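Local coordinates for flagellar biosynthesis protein flhA (Bacillus subtilis, PDB 3MIX) that takes part in exporting flagellar proteins through the type III secretion system, this chain being the cytosolic domain that serves as adaptor for late flagellar building blocks, at residues Gly85-Pro89 / Leu189-Glu194; Ile108-Ala114 / Lys181-His185; Pro215-Ser219 / Gly251-Thr255; Leu283-Ser289 / Val374-Val380; Tyr308-Glu312 / Tyr348-Leu352. All blocks are in the same frame, centred on the assembly; numbering follows the deposited sequence.

Following the chain from its N terminus, the first of these contacts is made by the loop after helix 69-84, which meets the start of helix 192-205, and so interaction 1 closes a loop of about a hundred residues. Interaction 2 is nested inside it, setting the edge hairpin of the four-stranded sheet on helix 170-189, and the two touch through Ile-88, Ile-182, Leu-189 and Ile-108. Interaction 3 comes next in series and joins two interhelical loops, its centre about 21 Å from that of interaction 1. The C-terminal part holds the last pair: interaction 4 ties strand 283-288 to the chain end, and interaction 5, nested within that loop, lays residues 308-312 on helix 343-353.

Interaction 1 of 5, residues Gly85-Pro89 / Leu189-Glu194; sequences GLVIP and LIGRQE
Leu-86 reaches across to the turn at Leu-189 and Ile-190, and its side chain carries much of the apolar packing. CB starts well back from the other segment. With CG anti to the backbone N (chi1 174°), the branch is carried over to the turn, where the two methyls divide the work. CD1 of Leu-86 lies 3.9 Å from the carbonyl O of Leu-189 and equally near CA of Ile-190, with CB and CD1 of Ile-190 slightly farther off. CD2 of Leu-86 meets the side chain of Leu-189, 4.1 Å from its CB, the two leucine side chains crossing at about a right angle. At its far end Leu-189 also packs on the proline, its CD2 4.4 Å from CG of Pro-89.

Glu-194 makes the other main approach. Its CG rests 3.7 Å from the carbonyl O of Val-87. A bend at chi2 (76°) then sends OE1 toward its own turn and OE2 to the proline. OE2 of Glu-194 lies 3.8 Å from CB of Pro-89, with CG and CD at the same range, a van der Waals contact between carboxylate oxygen and ring carbons. OE1 of Glu-194 comes within 3.1 Å of N of Gly-191, the N-cap residue of its helix. Ile-190, the centre of an inverse gamma turn, lies between helix 170-189 and helix 192-205.

Around this buried contact, Arg-77 of helix 69-84 hydrogen-bonds the carbonyl of Ile-88, Ile-49 of strand 49-53 packs on Pro-89 and Leu-189, and helix 220-232 covers Ile-190 through Ala-228 and Leu-231.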
# COMPACT_ATOMS: atom_id res chain seq x y z
N GLY A 85 4.00 0.08 9.89
CA GLY A 85 5.30 -0.51 10.14
C GLY A 85 6.33 -0.02 9.12
O GLY A 85 7.47 -0.47 9.14
N LEU A 86 5.91 0.87 8.22
CA LEU A 86 6.77 1.51 7.22
C LEU A 86 7.17 2.92 7.69
O LEU A 86 6.32 3.74 8.03
CB LEU A 86 6.04 1.62 5.87
CG LEU A 86 6.75 2.39 4.74
CD1 LEU A 86 7.97 1.66 4.17
CD2 LEU A 86 5.81 2.80 3.62
N VAL A 87 8.47 3.17 7.71
CA VAL A 87 9.04 4.44 7.97
C VAL A 87 9.38 5.07 6.61
O VAL A 87 10.34 4.67 5.96
CB VAL A 87 10.36 4.34 8.73
CG1 VAL A 87 10.86 5.74 9.01
CG2 VAL A 87 10.18 3.59 10.04
N ILE A 88 8.61 6.09 6.24
CA ILE A 88 8.81 6.76 4.98
C ILE A 88 10.13 7.51 4.98
O ILE A 88 10.57 8.04 6.03
CB ILE A 88 7.63 7.68 4.58
CG1 ILE A 88 7.51 8.85 5.55
CG2 ILE A 88 6.33 6.86 4.47
CD1 ILE A 88 6.62 10.00 5.03
N PRO A 89 10.78 7.53 3.82
CA PRO A 89 12.04 8.26 3.68
C PRO A 89 11.79 9.76 3.65
O PRO A 89 10.64 10.24 3.68
CB PRO A 89 12.58 7.77 2.32
CG PRO A 89 11.28 7.42 1.52
CD PRO A 89 10.34 6.87 2.57
N LEU A 189 7.15 1.92 -1.59
CA LEU A 189 8.14 2.63 -0.77
C LEU A 189 8.94 1.75 0.21
O LEU A 189 9.90 2.21 0.83
CB LEU A 189 7.47 3.79 0.00
CG LEU A 189 7.03 5.01 -0.82
CD1 LEU A 189 5.99 5.86 -0.01
CD2 LEU A 189 8.23 5.87 -1.21
N ILE A 190 8.55 0.49 0.37
CA ILE A 190 9.37 -0.43 1.18
C ILE A 190 10.55 -0.91 0.30
O ILE A 190 10.59 -2.05 -0.15
CB ILE A 190 8.51 -1.58 1.80
CG1 ILE A 190 9.35 -2.53 2.66
CG2 ILE A 190 7.83 -2.40 0.71
CD1 ILE A 190 9.73 -2.03 4.01
N GLY A 191 11.50 -0.02 0.04
CA GLY A 191 12.70 -0.36 -0.70
C GLY A 191 13.72 -1.13 0.13
O GLY A 191 13.45 -1.53 1.28
N ARG A 192 14.92 -1.29 -0.43
CA ARG A 192 15.96 -2.08 0.22
C ARG A 192 16.44 -1.38 1.46
O ARG A 192 16.68 -2.02 2.50
CB ARG A 192 17.14 -2.33 -0.72
CG ARG A 192 18.12 -3.40 -0.16
CD ARG A 192 19.38 -3.50 -1.05
NE ARG A 192 20.32 -4.46 -0.50
CZ ARG A 192 20.22 -5.79 -0.63
NH1 ARG A 192 19.20 -6.34 -1.30
NH2 ARG A 192 21.12 -6.57 -0.08
N GLN A 193 16.58 -0.07 1.35
CA GLN A 193 17.00 0.74 2.48
C GLN A 193 16.05 0.55 3.68
O GLN A 193 16.50 0.35 4.80
CB GLN A 193 17.15 2.23 2.07
CG GLN A 193 18.44 2.48 1.19
CD GLN A 193 18.77 3.97 0.93
OE1 GLN A 193 17.92 4.85 1.07
NE2 GLN A 193 20.03 4.24 0.59
N GLU A 194 14.74 0.63 3.44
CA GLU A 194 13.75 0.48 4.53
C GLU A 194 13.73 -0.97 5.04
O GLU A 194 13.62 -1.21 6.23
CB GLU A 194 12.36 0.86 4.03
CG GLU A 194 12.17 2.35 3.73
CD GLU A 194 12.81 2.80 2.41
OE1 GLU A 194 13.27 1.98 1.55
OE2 GLU A 194 12.86 4.03 2.23

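Interaction 2 of 5, residues Ile108-Ala114 / Lys181-His185; sequences IKGNEVA and KIKQH
The imidazole of His-185 receives the CG1 methyl of Val-113 over one face, 3.7 Å from the ring centroid and 20° off the ring normal, a CH-pi contact. The methyl is displaced toward the rim, which puts CG1 of Val-113 3.4 Å from NE2 of His-185. In the ring plane, at the edge, lies the carbonyl O of Lys-181, one helical turn back. ND1 is hydrogen-bonded to OE2 of Glu-188, which helps fix the rotation of the imidazole against the valine. Ile-108 approaches obliquely, its CD1 3.8 Å from CB of His-185.

Ile-108 and Val-113 belong to a beta hairpin, closed by a type I' turn from Ile-108 to Asn-111, that lies across helix 170-189; the short axes of strand 111-114 and helix 181-185 approach to 9.4 Å. A classic beta bulge sets Val-113 and Ala-114 together opposite Leu-106, and the CB of both points toward the helix.

Lys-181 uses that arrangement from CG to NZ. Its CG lies 3.7 Å from CB of Ala-114 and also touches CG2 of Val-113. Bends at chi2, chi3 and chi4 then curl the chain back, and NZ of Lys-181 donates to the carbonyl O of Val-113 at 2.9 Å, tilted 21° from the carbonyl plane. Deeper in, Ile-108 CD1 meets CG1 of Ile-182, a residue that also packs on Leu-80 of helix 69-84.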
# COMPACT_ATOMS: atom_id res chain seq x y z
N ILE A 108 5.76 9.80 -6.28
CA ILE A 108 6.34 8.69 -5.55
C ILE A 108 7.15 7.83 -6.51
O ILE A 108 6.62 7.31 -7.48
CB ILE A 108 5.25 7.87 -4.79
CG1 ILE A 108 4.78 8.65 -3.55
CG2 ILE A 108 5.78 6.46 -4.41
CD1 ILE A 108 3.56 8.09 -2.87
N LYS A 109 8.44 7.73 -6.25
CA LYS A 109 9.30 6.86 -7.04
C LYS A 109 9.28 7.32 -8.51
O LYS A 109 9.29 6.50 -9.43
CB LYS A 109 8.84 5.40 -6.89
CG LYS A 109 9.89 4.42 -6.42
CD LYS A 109 10.33 4.64 -4.97
CE LYS A 109 11.46 3.65 -4.61
NZ LYS A 109 11.89 3.67 -3.14
N GLY A 110 9.22 8.63 -8.72
CA GLY A 110 9.26 9.20 -10.07
C GLY A 110 7.93 9.46 -10.73
O GLY A 110 7.88 10.15 -11.73
N ASN A 111 6.83 8.94 -10.18
CA ASN A 111 5.51 9.11 -10.81
C ASN A 111 4.60 10.04 -10.04
O ASN A 111 4.51 9.97 -8.82
CB ASN A 111 4.78 7.77 -10.96
CG ASN A 111 5.64 6.69 -11.57
OD1 ASN A 111 6.10 6.82 -12.71
ND2 ASN A 111 5.85 5.60 -10.83
N GLU A 112 3.89 10.91 -10.76
CA GLU A 112 2.87 11.75 -10.14
C GLU A 112 1.73 10.86 -9.65
O GLU A 112 1.19 10.07 -10.42
CB GLU A 112 2.34 12.79 -11.13
CG GLU A 112 1.18 13.59 -10.58
CD GLU A 112 0.76 14.73 -11.49
OE1 GLU A 112 1.52 15.06 -12.43
OE2 GLU A 112 -0.32 15.31 -11.27
N VAL A 113 1.38 11.00 -8.38
CA VAL A 113 0.30 10.19 -7.81
C VAL A 113 -0.82 11.07 -7.32
O VAL A 113 -1.90 10.59 -6.99
CB VAL A 113 0.80 9.27 -6.64
CG1 VAL A 113 1.77 8.22 -7.16
CG2 VAL A 113 1.42 10.08 -5.48
N ALA A 114 -0.57 12.37 -7.24
CA ALA A 114 -1.57 13.31 -6.76
C ALA A 114 -1.23 14.72 -7.18
O ALA A 114 -0.06 15.09 -7.26
CB ALA A 114 -1.69 13.23 -5.25
N LYS A 181 -2.26 9.19 0.02
CA LYS A 181 -1.54 8.77 -1.19
C LYS A 181 -0.38 7.87 -0.89
O LYS A 181 -0.13 6.93 -1.63
CB LYS A 181 -1.11 9.95 -2.06
CG LYS A 181 -1.90 10.00 -3.37
CD LYS A 181 -3.32 10.42 -3.16
CE LYS A 181 -4.29 9.53 -3.94
NZ LYS A 181 -3.86 9.22 -5.34
N ILE A 182 0.33 8.16 0.19
CA ILE A 182 1.42 7.29 0.64
C ILE A 182 0.88 5.91 1.01
O ILE A 182 1.52 4.89 0.70
CB ILE A 182 2.22 7.94 1.78
CG1 ILE A 182 3.00 9.14 1.23
CG2 ILE A 182 3.19 6.96 2.39
CD1 ILE A 182 3.69 9.98 2.29
N LYS A 183 -0.30 5.89 1.63
CA LYS A 183 -0.94 4.63 2.01
C LYS A 183 -1.29 3.82 0.78
O LYS A 183 -1.08 2.61 0.76
CB LYS A 183 -2.19 4.88 2.87
CG LYS A 183 -1.85 5.16 4.34
CD LYS A 183 -3.03 5.73 5.10
CE LYS A 183 -4.15 4.72 5.20
NZ LYS A 183 -5.31 5.27 5.97
N GLN A 184 -1.78 4.48 -0.26
CA GLN A 184 -2.14 3.79 -1.49
C GLN A 184 -0.90 3.22 -2.19
O GLN A 184 -1.01 2.26 -2.97
CB GLN A 184 -2.91 4.74 -2.41
CG GLN A 184 -3.38 4.12 -3.75
CD GLN A 184 -4.05 5.12 -4.70
OE1 GLN A 184 -4.16 4.87 -5.91
NE2 GLN A 184 -4.49 6.26 -4.16
N HIS A 185 0.27 3.83 -1.95
CA HIS A 185 1.50 3.46 -2.65
C HIS A 185 2.60 2.93 -1.73
O HIS A 185 3.74 2.81 -2.16
CB HIS A 185 2.01 4.66 -3.48
CG HIS A 185 1.08 5.06 -4.59
ND1 HIS A 185 1.05 4.42 -5.81
CD2 HIS A 185 0.11 6.01 -4.64
CE1 HIS A 185 0.12 4.96 -6.57
NE2 HIS A 185 -0.46 5.93 -5.89

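Interaction 3 of 5, residues Pro215-Ser219 / Gly251-Thr255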
# COMPACT_ATOMS: atom_id res chain seq x y z
N PRO A 215 21.29 -13.71 5.33
CA PRO A 215 21.03 -13.77 3.89
C PRO A 215 20.80 -15.19 3.33
O PRO A 215 20.54 -15.32 2.15
CB PRO A 215 22.28 -13.14 3.28
CG PRO A 215 23.38 -13.34 4.32
CD PRO A 215 22.74 -13.79 5.62
N ASN A 216 20.85 -16.22 4.17
CA ASN A 216 20.50 -17.57 3.72
C ASN A 216 19.50 -18.21 4.69
O ASN A 216 19.80 -18.33 5.86
CB ASN A 216 21.74 -18.46 3.60
CG ASN A 216 21.41 -19.86 3.08
OD1 ASN A 216 21.62 -20.16 1.90
ND2 ASN A 216 20.89 -20.72 3.94
N PRO A 217 18.35 -18.68 4.18
CA PRO A 217 18.00 -18.89 2.75
C PRO A 217 17.52 -17.67 1.99
O PRO A 217 17.52 -17.69 0.75
CB PRO A 217 16.87 -19.92 2.83
CG PRO A 217 16.24 -19.67 4.15
CD PRO A 217 17.31 -19.21 5.08
N LEU A 218 17.14 -16.62 2.71
CA LEU A 218 16.47 -15.49 2.10
C LEU A 218 17.36 -14.25 1.99
O LEU A 218 17.91 -13.80 2.99
CB LEU A 218 15.18 -15.16 2.86
CG LEU A 218 14.11 -16.27 2.90
CD1 LEU A 218 12.81 -15.76 3.58
CD2 LEU A 218 13.80 -16.81 1.51
N SER A 219 17.47 -13.70 0.78
CA SER A 219 18.18 -12.44 0.60
C SER A 219 17.37 -11.27 1.15
O SER A 219 16.15 -11.37 1.32
CB SER A 219 18.46 -12.21 -0.89
OG SER A 219 17.22 -12.00 -1.57
N GLY A 251 11.38 -20.56 4.78
CA GLY A 251 12.44 -20.11 3.88
C GLY A 251 13.32 -21.20 3.28
O GLY A 251 13.88 -21.03 2.19
N LYS A 252 13.47 -22.32 3.99
CA LYS A 252 14.29 -23.43 3.50
C LYS A 252 13.51 -24.35 2.56
O LYS A 252 14.10 -25.15 1.84
CB LYS A 252 14.91 -24.22 4.67
CG LYS A 252 16.19 -23.55 5.20
CD LYS A 252 16.75 -24.24 6.44
CE LYS A 252 17.93 -23.45 7.02
NZ LYS A 252 17.54 -22.23 7.80
N LEU A 253 12.19 -24.22 2.58
CA LEU A 253 11.31 -25.03 1.76
C LEU A 253 10.98 -24.29 0.47
O LEU A 253 10.65 -24.92 -0.52
CB LEU A 253 10.01 -25.36 2.53
CG LEU A 253 10.11 -26.15 3.85
CD1 LEU A 253 8.74 -26.31 4.53
CD2 LEU A 253 10.79 -27.52 3.67
N THR A 254 11.07 -22.97 0.51
CA THR A 254 10.76 -22.12 -0.65
C THR A 254 11.29 -20.71 -0.48
O THR A 254 11.24 -20.13 0.62
CB THR A 254 9.22 -22.05 -0.94
OG1 THR A 254 9.00 -21.22 -2.07
CG2 THR A 254 8.43 -21.46 0.23
N THR A 255 11.79 -20.14 -1.58
CA THR A 255 12.16 -18.73 -1.61
C THR A 255 11.18 -17.92 -2.44
O THR A 255 11.39 -16.71 -2.66
CB THR A 255 13.61 -18.49 -2.11
OG1 THR A 255 13.70 -18.87 -3.49
CG2 THR A 255 14.62 -19.29 -1.28
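Pro-217 sets CB and CG of its ring against the carbonyl group of Gly-251, and this packing of ring on backbone is the tightest part of the contact. CB of Pro-217 lies 3.3 Å from the carbonyl O of Gly-251, and its CG is 3.4 Å from the carbonyl C of the same residue. The two segments come nearest here, with 5.8 Å between the CA atoms of Pro-217 and Gly-251. The close approach is thus made at a glycine, backbone against ring. The peptide bond before Pro-217 is cis, as is the one before Pro-215.

Contacts between side chains flank it. On one flank the aliphatic part of Lys-252 crosses the ring at about a right angle, its CG 4.0 Å from CG of Pro-217. A bend at chi4 (77°) then brings NZ of Lys-252 round to CD of Pro-217, 4.1 Å away. On the other flank Leu-218 and Thr-255 slide past each other in opposite directions. CD2 of Leu-218 meets CG2 of Thr-255 at 3.8 Å, and that threonine methyl also lies near the carbonyl O of Pro-217.

The arrangement is loop-on-loop packing in a helical region: residues 215-219 lead into helix 220-232, where Ser-219 caps the N of Asp-222, and residues 251-255 join helices 240-250 and 257-267, Leu-218 reaching Leu-260 of the latter.

Interaction 4 of 5, residues Leu283-Ser289 / Val374-Val380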
# COMPACT_ATOMS: atom_id res chain seq x y z
N LEU A 283 -19.39 -10.38 11.07
CA LEU A 283 -18.75 -9.71 9.95
C LEU A 283 -19.47 -10.02 8.64
O LEU A 283 -19.69 -11.19 8.30
CB LEU A 283 -17.29 -10.15 9.88
CG LEU A 283 -16.37 -9.56 8.81
CD1 LEU A 283 -16.23 -8.05 8.97
CD2 LEU A 283 -15.03 -10.25 8.88
N LYS A 284 -19.83 -8.97 7.91
CA LYS A 284 -20.54 -9.10 6.63
C LYS A 284 -19.55 -9.43 5.50
O LYS A 284 -18.73 -8.60 5.13
CB LYS A 284 -21.31 -7.81 6.29
CG LYS A 284 -21.83 -7.00 7.49
CD LYS A 284 -23.15 -7.53 8.04
CE LYS A 284 -23.77 -6.51 8.99
NZ LYS A 284 -25.04 -6.99 9.59
N VAL A 285 -19.66 -10.64 4.96
CA VAL A 285 -18.67 -11.17 4.01
C VAL A 285 -19.28 -11.86 2.79
O VAL A 285 -20.07 -12.79 2.93
CB VAL A 285 -17.71 -12.16 4.73
CG1 VAL A 285 -17.03 -13.08 3.73
CG2 VAL A 285 -16.66 -11.42 5.55
N VAL A 286 -18.91 -11.40 1.59
CA VAL A 286 -19.25 -12.10 0.35
C VAL A 286 -18.35 -13.32 0.21
O VAL A 286 -17.14 -13.23 0.43
CB VAL A 286 -19.08 -11.18 -0.90
CG1 VAL A 286 -19.36 -11.95 -2.19
CG2 VAL A 286 -19.99 -9.98 -0.82
N THR A 287 -18.93 -14.47 -0.13
CA THR A 287 -18.13 -15.66 -0.41
C THR A 287 -18.05 -15.95 -1.90
O THR A 287 -18.61 -15.20 -2.71
CB THR A 287 -18.65 -16.91 0.35
OG1 THR A 287 -20.07 -17.02 0.21
CG2 THR A 287 -18.26 -16.85 1.83
N CYS A 288 -17.35 -17.01 -2.26
CA CYS A 288 -17.17 -17.40 -3.65
C CYS A 288 -17.80 -18.76 -3.89
O CYS A 288 -17.65 -19.68 -3.07
CB CYS A 288 -15.68 -17.44 -4.02
SG CYS A 288 -14.88 -15.81 -4.21
N SER A 289 -18.50 -18.89 -5.02
CA SER A 289 -19.14 -20.14 -5.43
C SER A 289 -18.14 -21.29 -5.49
O SER A 289 -16.92 -21.07 -5.52
CB SER A 289 -19.78 -19.97 -6.81
OG SER A 289 -20.85 -20.88 -6.99
N VAL A 374 -18.80 -15.29 10.89
CA VAL A 374 -18.86 -14.85 9.49
C VAL A 374 -20.11 -15.34 8.76
O VAL A 374 -20.48 -16.51 8.88
CB VAL A 374 -17.60 -15.29 8.72
CG1 VAL A 374 -17.81 -15.14 7.21
CG2 VAL A 374 -16.40 -14.49 9.18
N GLN A 375 -20.73 -14.43 8.01
CA GLN A 375 -21.96 -14.72 7.28
C GLN A 375 -21.97 -14.10 5.88
O GLN A 375 -21.67 -12.92 5.71
CB GLN A 375 -23.18 -14.25 8.09
CG GLN A 375 -24.53 -14.68 7.49
CD GLN A 375 -25.72 -14.25 8.33
OE1 GLN A 375 -26.57 -15.08 8.68
NE2 GLN A 375 -25.79 -12.96 8.66
N SER A 376 -22.34 -14.92 4.90
CA SER A 376 -22.47 -14.48 3.51
C SER A 376 -23.73 -13.66 3.27
O SER A 376 -24.79 -13.92 3.86
CB SER A 376 -22.47 -15.69 2.56
OG SER A 376 -21.34 -16.53 2.78
N ILE A 377 -23.60 -12.66 2.40
CA ILE A 377 -24.70 -11.78 2.02
C ILE A 377 -24.87 -11.86 0.50
O ILE A 377 -25.96 -11.61 -0.04
CB ILE A 377 -24.42 -10.32 2.47
CG1 ILE A 377 -24.76 -10.16 3.96
CG2 ILE A 377 -25.24 -9.31 1.67
CD1 ILE A 377 -23.61 -10.45 4.89
N GLY A 378 -23.79 -12.23 -0.17
CA GLY A 378 -23.79 -12.51 -1.59
C GLY A 378 -22.82 -13.64 -1.88
O GLY A 378 -21.83 -13.81 -1.16
N VAL A 379 -23.11 -14.43 -2.90
CA VAL A 379 -22.19 -15.48 -3.33
C VAL A 379 -21.78 -15.22 -4.78
O VAL A 379 -22.63 -15.22 -5.68
CB VAL A 379 -22.79 -16.91 -3.17
CG1 VAL A 379 -21.79 -17.97 -3.62
CG2 VAL A 379 -23.22 -17.16 -1.72
N VAL A 380 -20.48 -14.98 -4.97
CA VAL A 380 -19.89 -14.74 -6.29
C VAL A 380 -20.06 -15.97 -7.19
O VAL A 380 -19.63 -17.07 -6.82
CB VAL A 380 -18.37 -14.34 -6.16
CG1 VAL A 380 -17.66 -14.38 -7.51
CG2 VAL A 380 -18.23 -12.97 -5.52
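Residues 374-380 run parallel to strand 283-288 along one edge, in two short strands in succession that pair Leu-283 with Val-374 and Cys-288 with Val-380, while Val-286 bonds Ile-338 and Leu-340 at the other edge. Between the pairs Lys-284/Gln-375 and Thr-287/Val-379 the C-terminal segment has one residue more than its partner, and the register shifts accordingly.

Before the shift, Val-285 N donates to the carbonyl O of Gln-375 at 3.1 Å, and a weak bond runs from Gln-375 N to Leu-283 O. Beyond it, Thr-287 is gripped through both backbone groups: its N donates to Gly-378 O, and its O accepts from Val-380 N at 2.9 Å in a nearly straight bond (172°). Ser-289 N then reaches Val-380 O at 2.8 Å.

The shift has its own contacts. The hydroxyls of Thr-287 and Ser-376 are hydrogen-bonded, OG1 to OG at 2.9 Å; the threonine OG1 sits between its backbone N and carbonyl carbon (chi1 46°), which turns it to the serine. Ser-376 CA lies 3.0 Å from Val-285 O in a CA-H...O contact.

Apolar groups close the flanks. Val-286 CG1 meets Val-380 CG2 at 3.7 Å, and Ile-377 CD1 lies 3.8 Å from Lys-284 CB. Val-380 also packs on Ile-319 and Val-323 of helix 313-332. The backbone bonding is thus stronger beyond the shift than before it, and at the irregular part the Thr-287 and Ser-376 hydroxyls satisfy each other.

Interaction 5 of 5, residues Tyr308-Glu312 / Tyr348-Leu352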
# COMPACT_ATOMS: atom_id res chain seq x y z
N TYR A 308 0.53 -16.60 -12.30
CA TYR A 308 0.20 -17.11 -13.63
C TYR A 308 -1.21 -17.72 -13.67
O TYR A 308 -1.40 -18.93 -13.84
CB TYR A 308 1.27 -18.10 -14.15
CG TYR A 308 1.93 -18.96 -13.08
CD1 TYR A 308 1.29 -20.10 -12.59
CD2 TYR A 308 3.18 -18.63 -12.56
CE1 TYR A 308 1.89 -20.90 -11.61
CE2 TYR A 308 3.79 -19.42 -11.58
CZ TYR A 308 3.13 -20.55 -11.11
OH TYR A 308 3.72 -21.33 -10.14
N LEU A 309 -2.21 -16.85 -13.50
CA LEU A 309 -3.60 -17.23 -13.65
C LEU A 309 -4.10 -16.85 -15.04
O LEU A 309 -4.49 -15.71 -15.29
CB LEU A 309 -4.47 -16.57 -12.57
CG LEU A 309 -5.91 -17.07 -12.47
CD1 LEU A 309 -5.96 -18.41 -11.75
CD2 LEU A 309 -6.82 -16.06 -11.78
N SER A 310 -4.05 -17.81 -15.95
CA SER A 310 -4.56 -17.62 -17.30
C SER A 310 -5.96 -18.20 -17.42
O SER A 310 -6.17 -19.39 -17.16
CB SER A 310 -3.61 -18.24 -18.34
OG SER A 310 -3.17 -19.53 -17.94
N LEU A 311 -6.91 -17.35 -17.79
CA LEU A 311 -8.30 -17.74 -18.03
C LEU A 311 -8.83 -17.02 -19.27
O LEU A 311 -8.53 -15.84 -19.47
CB LEU A 311 -9.18 -17.45 -16.81
CG LEU A 311 -9.38 -18.55 -15.75
CD1 LEU A 311 -8.21 -18.64 -14.80
CD2 LEU A 311 -10.64 -18.31 -14.96
N GLU A 312 -9.62 -17.73 -20.08
CA GLU A 312 -10.20 -17.15 -21.31
C GLU A 312 -11.11 -15.96 -21.01
O GLU A 312 -11.92 -16.02 -20.09
CB GLU A 312 -10.93 -18.21 -22.17
CG GLU A 312 -11.52 -19.39 -21.42
CD GLU A 312 -10.55 -20.55 -21.32
OE1 GLU A 312 -10.51 -21.38 -22.25
OE2 GLU A 312 -9.83 -20.64 -20.30
N TYR A 348 -4.72 -16.04 -6.12
CA TYR A 348 -5.13 -15.93 -7.53
C TYR A 348 -6.38 -15.09 -7.74
O TYR A 348 -6.47 -14.35 -8.71
CB TYR A 348 -5.27 -17.32 -8.14
CG TYR A 348 -3.97 -18.11 -8.12
CD1 TYR A 348 -2.94 -17.82 -9.02
CD2 TYR A 348 -3.77 -19.12 -7.18
CE1 TYR A 348 -1.75 -18.53 -9.00
CE2 TYR A 348 -2.57 -19.84 -7.15
CZ TYR A 348 -1.57 -19.53 -8.06
OH TYR A 348 -0.39 -20.23 -8.05
N VAL A 349 -7.35 -15.20 -6.82
CA VAL A 349 -8.55 -14.35 -6.85
C VAL A 349 -8.12 -12.89 -6.81
O VAL A 349 -8.64 -12.06 -7.58
CB VAL A 349 -9.51 -14.66 -5.67
CG1 VAL A 349 -10.69 -13.70 -5.65
CG2 VAL A 349 -9.99 -16.10 -5.72
N LYS A 350 -7.17 -12.59 -5.93
CA LYS A 350 -6.63 -11.25 -5.76
C LYS A 350 -5.98 -10.69 -7.03
O LYS A 350 -6.25 -9.55 -7.43
CB LYS A 350 -5.66 -11.19 -4.57
CG LYS A 350 -5.11 -9.81 -4.30
CD LYS A 350 -6.16 -8.88 -3.76
CE LYS A 350 -5.67 -7.44 -3.78
NZ LYS A 350 -6.71 -6.52 -3.23
N GLN A 351 -5.11 -11.49 -7.64
CA GLN A 351 -4.47 -11.14 -8.91
C GLN A 351 -5.52 -10.73 -9.97
O GLN A 351 -5.38 -9.69 -10.63
CB GLN A 351 -3.69 -12.34 -9.44
CG GLN A 351 -2.18 -12.24 -9.35
CD GLN A 351 -1.50 -13.52 -9.80
OE1 GLN A 351 -1.84 -14.09 -10.85
NE2 GLN A 351 -0.55 -14.00 -8.99
N LEU A 352 -6.55 -11.56 -10.10
CA LEU A 352 -7.63 -11.35 -11.05
C LEU A 352 -8.40 -10.06 -10.81
O LEU A 352 -8.69 -9.32 -11.76
CB LEU A 352 -8.58 -12.55 -11.00
CG LEU A 352 -9.85 -12.57 -11.85
CD1 LEU A 352 -9.54 -12.27 -13.31
CD2 LEU A 352 -10.54 -13.92 -11.70
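Tyr-308 comes first; CE1 of its ring lies 4.3 Å from OH of Tyr-348, the hydroxyl approaching obliquely. The backbone N of Tyr-308 lies at the edge of the Tyr-348 ring, near the ring plane, and 3.7 Å from OE1 of Gln-351.

Leu-309 carries the contact. Its CB points toward the helix and lies 4.1 Å from CD1 of Tyr-348, with OE1 of Gln-351 at a similar range. Because CG is anti to the backbone N (chi1 -170°), both methyls are sent on to the helix surface. CD1 of Leu-309 goes to the base of the tyrosine, 3.8 Å from CB of Tyr-348, and the two side chains cross obliquely. CD2 of Leu-309 drops between successive turns, 3.5 Å from the carbonyl O of Tyr-348 and 4.0 Å from CB of Leu-352. That carbonyl is already engaged within the helix, accepting from Leu-352 N.

In the fold, this is an extended linker laid on the side of helix 343-353, and Ile-296 of helix 290-299 packs on both Leu-309 and Tyr-348, with Val-300 beside them.

Farther along, Glu-312 is the N-cap residue of helix 313-332, where the linker ends.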